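Local atomic coordinates of endolysin 2638A (Staphylococcus phage 2638A, PDB entry 7AQH), a protein that degrades the cell-wall peptidoglycan of its bacterial host to release phage progeny, this chain being the C-terminal SH3b cell wall-binding domain of the endolysin. Residues I26-K31 against P38-L43; G32-H37 against K56-V61; K50-Q55 against S64-E69. All blocks are in the same frame, centred on the assembly; numbering follows the deposited sequence.

Interaction 1: I26-K31 against P38-L43; sequences IITRYK and PQAGVL
Tyr30 lays its ring over Ala40 near the loop end of a beta hairpin in the all-beta SH3b domain, where strand 26-30 runs antiparallel to strand 39-43. The methyl of Ala40 sits almost exactly above the ring centre, a CH-pi contact with CB 3.3 Å from the Tyr30 centroid and only 8° off the ring normal. Tyr30 reaches it because CG stands anti to its own carbonyl carbon (chi1 -75°), which turns the ring towards the partner strand, while its N donates to Pro38 O at 2.9 Å. Between the Ile27-Val42 and Arg29-Gln39 pairs the second strand has one residue more than the first, so Ala40 and Gly41 form a beta bulge opposite Thr28.

The pairing sends Ile26 and Leu43 inward, where both meet Met75 and Val20; Ile27 and Val42 lie on the outer, more exposed face, with Ile27 CG1 3.9 Å from Val42 CG2. On this outer side the extended chain of Gln39 crosses Ile27 at about a right angle, and Ile27 CG2 rests 3.5 Å from Gln39 CD. The same methyl lies above one face of the Arg29 guanidinium, offset toward its rim. Arg29 is bent at chi2, bringing NH1 alongside Gln39 CB at 3.7 Å; that nitrogen also makes a weak hydrogen bond to His37 O.

Gly41 O gathers three donors. Thr28 N supplies a nearly straight bond of 2.8 Å, and Gln39 NE2 adds a weak one from its own strand. The third comes from the Thr28 hydroxyl, placed between backbone N and carbonyl carbon by a chi1 of 61°: OG1 lies 3.0 Å from Gly41 O, another weak bond.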
# COMPACT_ATOMS: atom_id res chain seq x y z
N ILE A 26 -3.73 -8.95 4.40
CA ILE A 26 -3.63 -8.15 3.19
C ILE A 26 -2.57 -8.76 2.28
O ILE A 26 -1.49 -9.16 2.74
CB ILE A 26 -3.28 -6.68 3.51
CG1 ILE A 26 -4.23 -6.14 4.59
CG2 ILE A 26 -3.38 -5.83 2.25
CD1 ILE A 26 -3.91 -4.74 5.03
N ILE A 27 -2.89 -8.84 0.99
CA ILE A 27 -1.96 -9.39 0.00
C ILE A 27 -1.01 -8.29 -0.44
O ILE A 27 -1.43 -7.17 -0.77
CB ILE A 27 -2.73 -9.98 -1.20
CG1 ILE A 27 -3.61 -11.14 -0.74
CG2 ILE A 27 -1.76 -10.42 -2.28
CD1 ILE A 27 -4.46 -11.73 -1.85
N THR A 28 0.28 -8.60 -0.46
CA THR A 28 1.32 -7.66 -0.86
C THR A 28 1.85 -8.01 -2.24
O THR A 28 1.78 -9.16 -2.68
CB THR A 28 2.48 -7.66 0.15
OG1 THR A 28 3.07 -8.96 0.20
CG2 THR A 28 1.97 -7.29 1.54
N ARG A 29 2.37 -7.00 -2.93
CA ARG A 29 2.82 -7.13 -4.31
C ARG A 29 4.25 -6.65 -4.44
O ARG A 29 4.76 -5.88 -3.61
CB ARG A 29 1.91 -6.33 -5.27
CG ARG A 29 0.45 -6.72 -5.22
CD ARG A 29 0.21 -8.10 -5.82
NE ARG A 29 -1.18 -8.52 -5.68
CZ ARG A 29 -1.67 -9.65 -6.20
NH1 ARG A 29 -0.89 -10.46 -6.89
NH2 ARG A 29 -2.95 -9.95 -6.02
N TYR A 30 4.92 -7.10 -5.50
CA TYR A 30 6.24 -6.62 -5.85
C TYR A 30 6.15 -5.53 -6.92
O TYR A 30 5.07 -5.23 -7.45
CB TYR A 30 7.13 -7.78 -6.32
CG TYR A 30 7.64 -8.69 -5.21
CD1 TYR A 30 8.40 -8.18 -4.17
CD2 TYR A 30 7.35 -10.05 -5.22
CE1 TYR A 30 8.86 -9.01 -3.15
CE2 TYR A 30 7.80 -10.88 -4.21
CZ TYR A 30 8.56 -10.36 -3.18
OH TYR A 30 9.01 -11.19 -2.17
N LYS A 31 7.30 -4.92 -7.23
CA LYS A 31 7.44 -3.97 -8.33
C LYS A 31 6.70 -2.66 -8.08
O LYS A 31 7.33 -1.60 -8.06
CB LYS A 31 6.98 -4.58 -9.66
CG LYS A 31 7.83 -5.76 -10.14
CD LYS A 31 7.27 -6.33 -11.43
CE LYS A 31 7.60 -5.41 -12.61
NZ LYS A 31 7.25 -6.05 -13.90
N PRO A 38 3.28 -9.37 -9.43
CA PRO A 38 3.44 -10.63 -8.69
C PRO A 38 3.23 -10.43 -7.20
O PRO A 38 3.59 -9.39 -6.63
CB PRO A 38 4.88 -11.05 -9.00
CG PRO A 38 5.22 -10.33 -10.27
CD PRO A 38 4.49 -9.02 -10.20
N GLN A 39 2.63 -11.43 -6.56
CA GLN A 39 2.36 -11.36 -5.13
C GLN A 39 3.65 -11.53 -4.34
O GLN A 39 4.50 -12.37 -4.66
CB GLN A 39 1.35 -12.43 -4.73
CG GLN A 39 1.06 -12.49 -3.24
CD GLN A 39 -0.08 -13.43 -2.91
OE1 GLN A 39 -0.74 -13.96 -3.80
NE2 GLN A 39 -0.31 -13.64 -1.62
N ALA A 40 3.79 -10.73 -3.28
CA ALA A 40 4.97 -10.75 -2.43
C ALA A 40 4.72 -11.41 -1.07
O ALA A 40 5.65 -11.52 -0.27
CB ALA A 40 5.50 -9.33 -2.22
N GLY A 41 3.49 -11.84 -0.79
CA GLY A 41 3.14 -12.46 0.46
C GLY A 41 1.84 -11.90 0.99
O GLY A 41 1.11 -11.17 0.30
N VAL A 42 1.53 -12.24 2.24
CA VAL A 42 0.31 -11.79 2.90
C VAL A 42 0.65 -11.33 4.31
O VAL A 42 1.24 -12.08 5.09
CB VAL A 42 -0.76 -12.90 2.95
CG1 VAL A 42 -1.94 -12.45 3.80
CG2 VAL A 42 -1.21 -13.26 1.55
N LEU A 43 0.29 -10.09 4.63
CA LEU A 43 0.44 -9.56 5.99
C LEU A 43 -0.86 -9.81 6.75
O LEU A 43 -1.91 -9.27 6.39
CB LEU A 43 0.78 -8.08 5.96
CG LEU A 43 1.43 -7.52 7.23
CD1 LEU A 43 2.77 -8.19 7.49
CD2 LEU A 43 1.58 -6.01 7.14

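Interaction 2: G32-H37 against K56-V61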
# COMPACT_ATOMS: atom_id res chain seq x y z
N GLY A 32 5.38 -2.72 -7.89
CA GLY A 32 4.61 -1.51 -7.71
C GLY A 32 3.23 -1.70 -7.09
O GLY A 32 2.78 -2.82 -6.83
N PRO A 33 2.53 -0.58 -6.86
CA PRO A 33 1.18 -0.59 -6.25
C PRO A 33 0.09 -0.93 -7.25
O PRO A 33 -0.79 -0.13 -7.57
CB PRO A 33 1.06 0.84 -5.71
CG PRO A 33 1.81 1.66 -6.71
CD PRO A 33 2.99 0.80 -7.14
N TRP A 34 0.14 -2.16 -7.76
CA TRP A 34 -0.80 -2.61 -8.78
C TRP A 34 -1.17 -4.06 -8.52
O TRP A 34 -0.30 -4.90 -8.28
CB TRP A 34 -0.21 -2.47 -10.19
CG TRP A 34 -1.11 -2.99 -11.25
CD1 TRP A 34 -2.43 -2.68 -11.44
CD2 TRP A 34 -0.77 -3.92 -12.29
NE1 TRP A 34 -2.93 -3.35 -12.52
CE2 TRP A 34 -1.93 -4.12 -13.06
CE3 TRP A 34 0.40 -4.59 -12.64
CZ2 TRP A 34 -1.95 -4.98 -14.16
CZ3 TRP A 34 0.38 -5.44 -13.73
CH2 TRP A 34 -0.79 -5.62 -14.48
N THR A 35 -2.48 -4.34 -8.56
CA THR A 35 -2.95 -5.70 -8.29
C THR A 35 -2.41 -6.71 -9.29
O THR A 35 -2.34 -7.90 -8.97
CB THR A 35 -4.49 -5.72 -8.31
OG1 THR A 35 -4.98 -6.14 -7.03
CG2 THR A 35 -4.99 -6.67 -9.38
N GLY A 36 -2.03 -6.26 -10.49
CA GLY A 36 -1.52 -7.17 -11.51
C GLY A 36 -0.09 -7.63 -11.33
O GLY A 36 0.34 -8.54 -12.03
N HIS A 37 0.66 -7.02 -10.41
CA HIS A 37 2.04 -7.41 -10.19
C HIS A 37 2.12 -8.72 -9.41
O HIS A 37 1.15 -9.14 -8.78
CB HIS A 37 2.79 -6.30 -9.45
CG HIS A 37 3.21 -5.17 -10.34
ND1 HIS A 37 3.31 -3.87 -9.88
CD2 HIS A 37 3.56 -5.14 -11.64
CE1 HIS A 37 3.70 -3.09 -10.87
NE2 HIS A 37 3.86 -3.83 -11.95
N LYS A 56 -1.27 6.09 -4.47
CA LYS A 56 -2.68 5.99 -4.86
C LYS A 56 -2.72 5.53 -6.31
O LYS A 56 -2.32 6.28 -7.21
CB LYS A 56 -3.41 7.32 -4.68
CG LYS A 56 -3.60 7.74 -3.23
CD LYS A 56 -4.40 9.03 -3.13
CE LYS A 56 -3.73 10.16 -3.90
NZ LYS A 56 -4.48 11.44 -3.77
N PHE A 57 -3.20 4.31 -6.53
CA PHE A 57 -3.17 3.72 -7.86
C PHE A 57 -4.02 2.46 -7.86
O PHE A 57 -4.21 1.83 -6.82
CB PHE A 57 -1.74 3.39 -8.30
CG PHE A 57 -1.61 3.05 -9.75
CD1 PHE A 57 -1.42 1.74 -10.16
CD2 PHE A 57 -1.68 4.04 -10.72
CE1 PHE A 57 -1.31 1.42 -11.50
CE2 PHE A 57 -1.56 3.73 -12.06
CZ PHE A 57 -1.38 2.42 -12.45
N ASP A 58 -4.53 2.11 -9.04
CA ASP A 58 -5.32 0.90 -9.23
C ASP A 58 -6.47 0.83 -8.22
O ASP A 58 -6.72 -0.20 -7.59
CB ASP A 58 -4.44 -0.35 -9.15
CG ASP A 58 -5.17 -1.62 -9.55
OD1 ASP A 58 -5.71 -1.66 -10.67
OD2 ASP A 58 -5.20 -2.57 -8.74
N GLY A 59 -7.16 1.95 -8.06
CA GLY A 59 -8.33 1.99 -7.20
C GLY A 59 -8.06 1.77 -5.73
O GLY A 59 -9.00 1.46 -4.99
N HIS A 60 -6.82 1.92 -5.28
CA HIS A 60 -6.48 1.69 -3.89
C HIS A 60 -5.42 2.69 -3.44
O HIS A 60 -4.71 3.28 -4.26
CB HIS A 60 -5.97 0.26 -3.65
CG HIS A 60 -7.02 -0.79 -3.80
ND1 HIS A 60 -7.39 -1.30 -5.02
CD2 HIS A 60 -7.76 -1.44 -2.87
CE1 HIS A 60 -8.33 -2.22 -4.85
NE2 HIS A 60 -8.57 -2.32 -3.55
N VAL A 61 -5.33 2.87 -2.13
CA VAL A 61 -4.23 3.59 -1.50
C VAL A 61 -3.23 2.57 -1.00
O VAL A 61 -3.60 1.60 -0.33
CB VAL A 61 -4.73 4.49 -0.36
CG1 VAL A 61 -3.56 5.21 0.30
CG2 VAL A 61 -5.76 5.49 -0.87
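A small surface contact between a loop and a hairpin tip brings Pro33, Trp34 and Thr35 against Phe57 and Asp58. Segment 32-37 belongs to the connection between strands 26-30 and 39-43, whereas Phe57 to His60 form the type I' turn joining strands 53-57 and 60-66. A single hydrogen bond spans the two: Thr35 N donates to Asp58 OD2 at 3.3 Å, meeting that oxygen from above the carboxylate plane. With CG anti to the backbone N (chi1 -171°), Asp58 stretches its carboxylate towards the loop, where CG comes 3.5 Å from Trp34 CD1 at the indole edge. Carboxylate and indole planes are steeply inclined, 80° apart.

Phe57 also presents an edge, CD1 lying 3.3 Å from Pro33 O with the oxygen in the ring plane, while CE1 reaches 4.2 Å from Trp34 CB. Each side also has contacts of its own. Trp34 covers the backbone of the type I turn it begins, with Gly36 N over one face of its indole, and His37 N bonds back to Trp34 O. Across the hairpin turn, the His60 ring donates through ND1 to Asp58 O at 2.9 Å, a partner lying in the plane of the imidazole.

Pro33, the centre of an inverse gamma turn, carries the loop inward onto Tyr74 of strand 72-77 and Gln55 of strand 53-57, so the loop leans on the sheet beside the hairpin tip.

Interaction 3: K50-Q55 against S64-E69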
# COMPACT_ATOMS: atom_id res chain seq x y z
N LYS A 50 6.50 -0.79 9.00
CA LYS A 50 6.79 0.63 8.88
C LYS A 50 7.08 0.96 7.43
O LYS A 50 8.05 0.45 6.85
CB LYS A 50 7.95 1.07 9.78
CG LYS A 50 7.64 1.10 11.26
CD LYS A 50 8.81 1.68 12.05
CE LYS A 50 8.51 1.78 13.53
NZ LYS A 50 8.20 0.47 14.15
N TYR A 51 6.23 1.79 6.84
CA TYR A 51 6.34 2.21 5.46
C TYR A 51 6.98 3.59 5.38
O TYR A 51 6.98 4.35 6.35
CB TYR A 51 4.96 2.23 4.80
CG TYR A 51 3.99 3.20 5.44
CD1 TYR A 51 3.22 2.83 6.53
CD2 TYR A 51 3.85 4.50 4.95
CE1 TYR A 51 2.33 3.71 7.12
CE2 TYR A 51 2.96 5.39 5.54
CZ TYR A 51 2.20 4.99 6.62
OH TYR A 51 1.32 5.87 7.20
N ASP A 52 7.52 3.90 4.20
CA ASP A 52 8.19 5.17 3.97
C ASP A 52 7.57 5.96 2.83
O ASP A 52 8.02 7.08 2.56
CB ASP A 52 9.68 4.93 3.68
CG ASP A 52 9.91 3.94 2.56
OD1 ASP A 52 8.95 3.65 1.81
OD2 ASP A 52 11.05 3.45 2.42
N GLU A 53 6.57 5.41 2.15
CA GLU A 53 5.94 6.08 1.02
C GLU A 53 4.51 5.57 0.88
O GLU A 53 4.23 4.40 1.13
CB GLU A 53 6.73 5.86 -0.27
CG GLU A 53 6.27 6.70 -1.45
CD GLU A 53 7.01 6.36 -2.72
OE1 GLU A 53 7.40 5.19 -2.90
OE2 GLU A 53 7.22 7.28 -3.55
N VAL A 54 3.62 6.47 0.46
CA VAL A 54 2.22 6.15 0.22
C VAL A 54 1.91 6.40 -1.24
O VAL A 54 2.38 7.39 -1.83
CB VAL A 54 1.29 6.97 1.13
CG1 VAL A 54 -0.16 6.54 0.93
CG2 VAL A 54 1.69 6.82 2.59
N GLN A 55 1.12 5.51 -1.84
CA GLN A 55 0.75 5.63 -3.24
C GLN A 55 -0.76 5.50 -3.40
O GLN A 55 -1.44 4.88 -2.58
CB GLN A 55 1.45 4.57 -4.10
CG GLN A 55 2.97 4.60 -4.02
CD GLN A 55 3.50 3.87 -2.80
OE1 GLN A 55 2.80 3.07 -2.19
NE2 GLN A 55 4.75 4.14 -2.45
N SER A 64 4.34 1.53 0.94
CA SER A 64 5.49 0.77 0.46
C SER A 64 6.62 0.83 1.48
O SER A 64 6.72 1.78 2.27
CB SER A 64 5.99 1.30 -0.89
OG SER A 64 6.49 2.62 -0.77
N TRP A 65 7.46 -0.19 1.45
CA TRP A 65 8.64 -0.25 2.30
C TRP A 65 9.64 -1.20 1.66
O TRP A 65 9.31 -1.94 0.73
CB TRP A 65 8.29 -0.73 3.72
CG TRP A 65 7.90 -2.17 3.77
CD1 TRP A 65 8.72 -3.24 3.99
CD2 TRP A 65 6.58 -2.71 3.61
NE1 TRP A 65 8.00 -4.41 3.97
CE2 TRP A 65 6.69 -4.11 3.74
CE3 TRP A 65 5.32 -2.15 3.37
CZ2 TRP A 65 5.58 -4.96 3.63
CZ3 TRP A 65 4.23 -2.99 3.26
CH2 TRP A 65 4.37 -4.38 3.39
N GLU A 66 10.87 -1.16 2.15
CA GLU A 66 11.91 -2.07 1.70
C GLU A 66 12.07 -3.19 2.71
O GLU A 66 12.04 -2.96 3.93
CB GLU A 66 13.23 -1.33 1.50
CG GLU A 66 13.24 -0.36 0.33
CD GLU A 66 12.64 0.99 0.68
OE1 GLU A 66 12.33 1.21 1.87
OE2 GLU A 66 12.47 1.82 -0.23
N THR A 67 12.26 -4.41 2.21
CA THR A 67 12.46 -5.56 3.07
C THR A 67 13.93 -5.69 3.45
O THR A 67 14.78 -4.89 3.05
CB THR A 67 11.95 -6.83 2.38
OG1 THR A 67 12.72 -7.06 1.19
CG2 THR A 67 10.48 -6.69 2.02
N PHE A 68 14.24 -6.72 4.24
CA PHE A 68 15.63 -6.97 4.60
C PHE A 68 16.46 -7.30 3.37
O PHE A 68 17.65 -7.00 3.31
CB PHE A 68 15.73 -8.11 5.62
CG PHE A 68 17.11 -8.33 6.13
CD1 PHE A 68 17.83 -9.46 5.77
CD2 PHE A 68 17.71 -7.40 6.96
CE1 PHE A 68 19.11 -9.66 6.24
CE2 PHE A 68 18.99 -7.59 7.43
CZ PHE A 68 19.69 -8.72 7.07
N GLU A 69 15.82 -7.92 2.38
CA GLU A 69 16.46 -8.38 1.16
C GLU A 69 16.67 -7.26 0.15
O GLU A 69 17.36 -7.48 -0.85
CB GLU A 69 15.60 -9.47 0.53
CG GLU A 69 15.55 -10.77 1.32
CD GLU A 69 14.75 -11.85 0.64
OE1 GLU A 69 14.10 -11.56 -0.38
OE2 GLU A 69 14.77 -13.00 1.13
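Ser64 meets the K50-Q55 segment through its backbone and its hydroxyl, at the hairpin of strands 53-57 and 60-66. Its N donates to Glu53 O at 2.9 Å, in the antiparallel hydrogen-bonded pair of these residues. Its OG receives Gln55 NE2 at 2.9 Å, in the amide plane; Gln55 gets there by folding at chi2 (82°), and its NE2 also makes a weak bond to Glu53 OE1. Ser64 O then accepts Asp52 N at 3.0 Å, tying the corner at which the first segment passes from strand 48-51 to strand 53-57.

Trp65 follows with CB 3.4 Å from Lys50 O, while its indole leads away from this contact, and the side chain packs on Met75 of strand 72-77. The Glu66 side chain bends at chi2, bringing its carboxylate to that of Asp52; the two carboxylate planes stand 66° apart. There Asp52 OD2 and Glu66 OE1 lie just 2.6 Å apart. Two acid oxygens this close would repel if both groups were charged, so one of the pair probably holds a proton and the ionisation of both acids is likely to be coupled.

From the N terminus, the 26-31 segment opens interaction 1, which closes when 38-43 pairs with it and encloses the 32-37 loop. That loop is the first half of interaction 2, whose partner 56-61 comes only after interaction 1 has closed. Interaction 3 opens at 50-55 and closes at 64-69, enclosing 56-61. Interaction 2 therefore crosses both others, which stand in series, and ties the loop of the first hairpin to the turn of the second. Neighbouring contacts adjoin directly: Tyr30 packs against His37, Val61 against Val54, and Thr28 approaches the Trp65 ring. Together they join two hairpins of one SH3b sheet, both paired with strand 72-77.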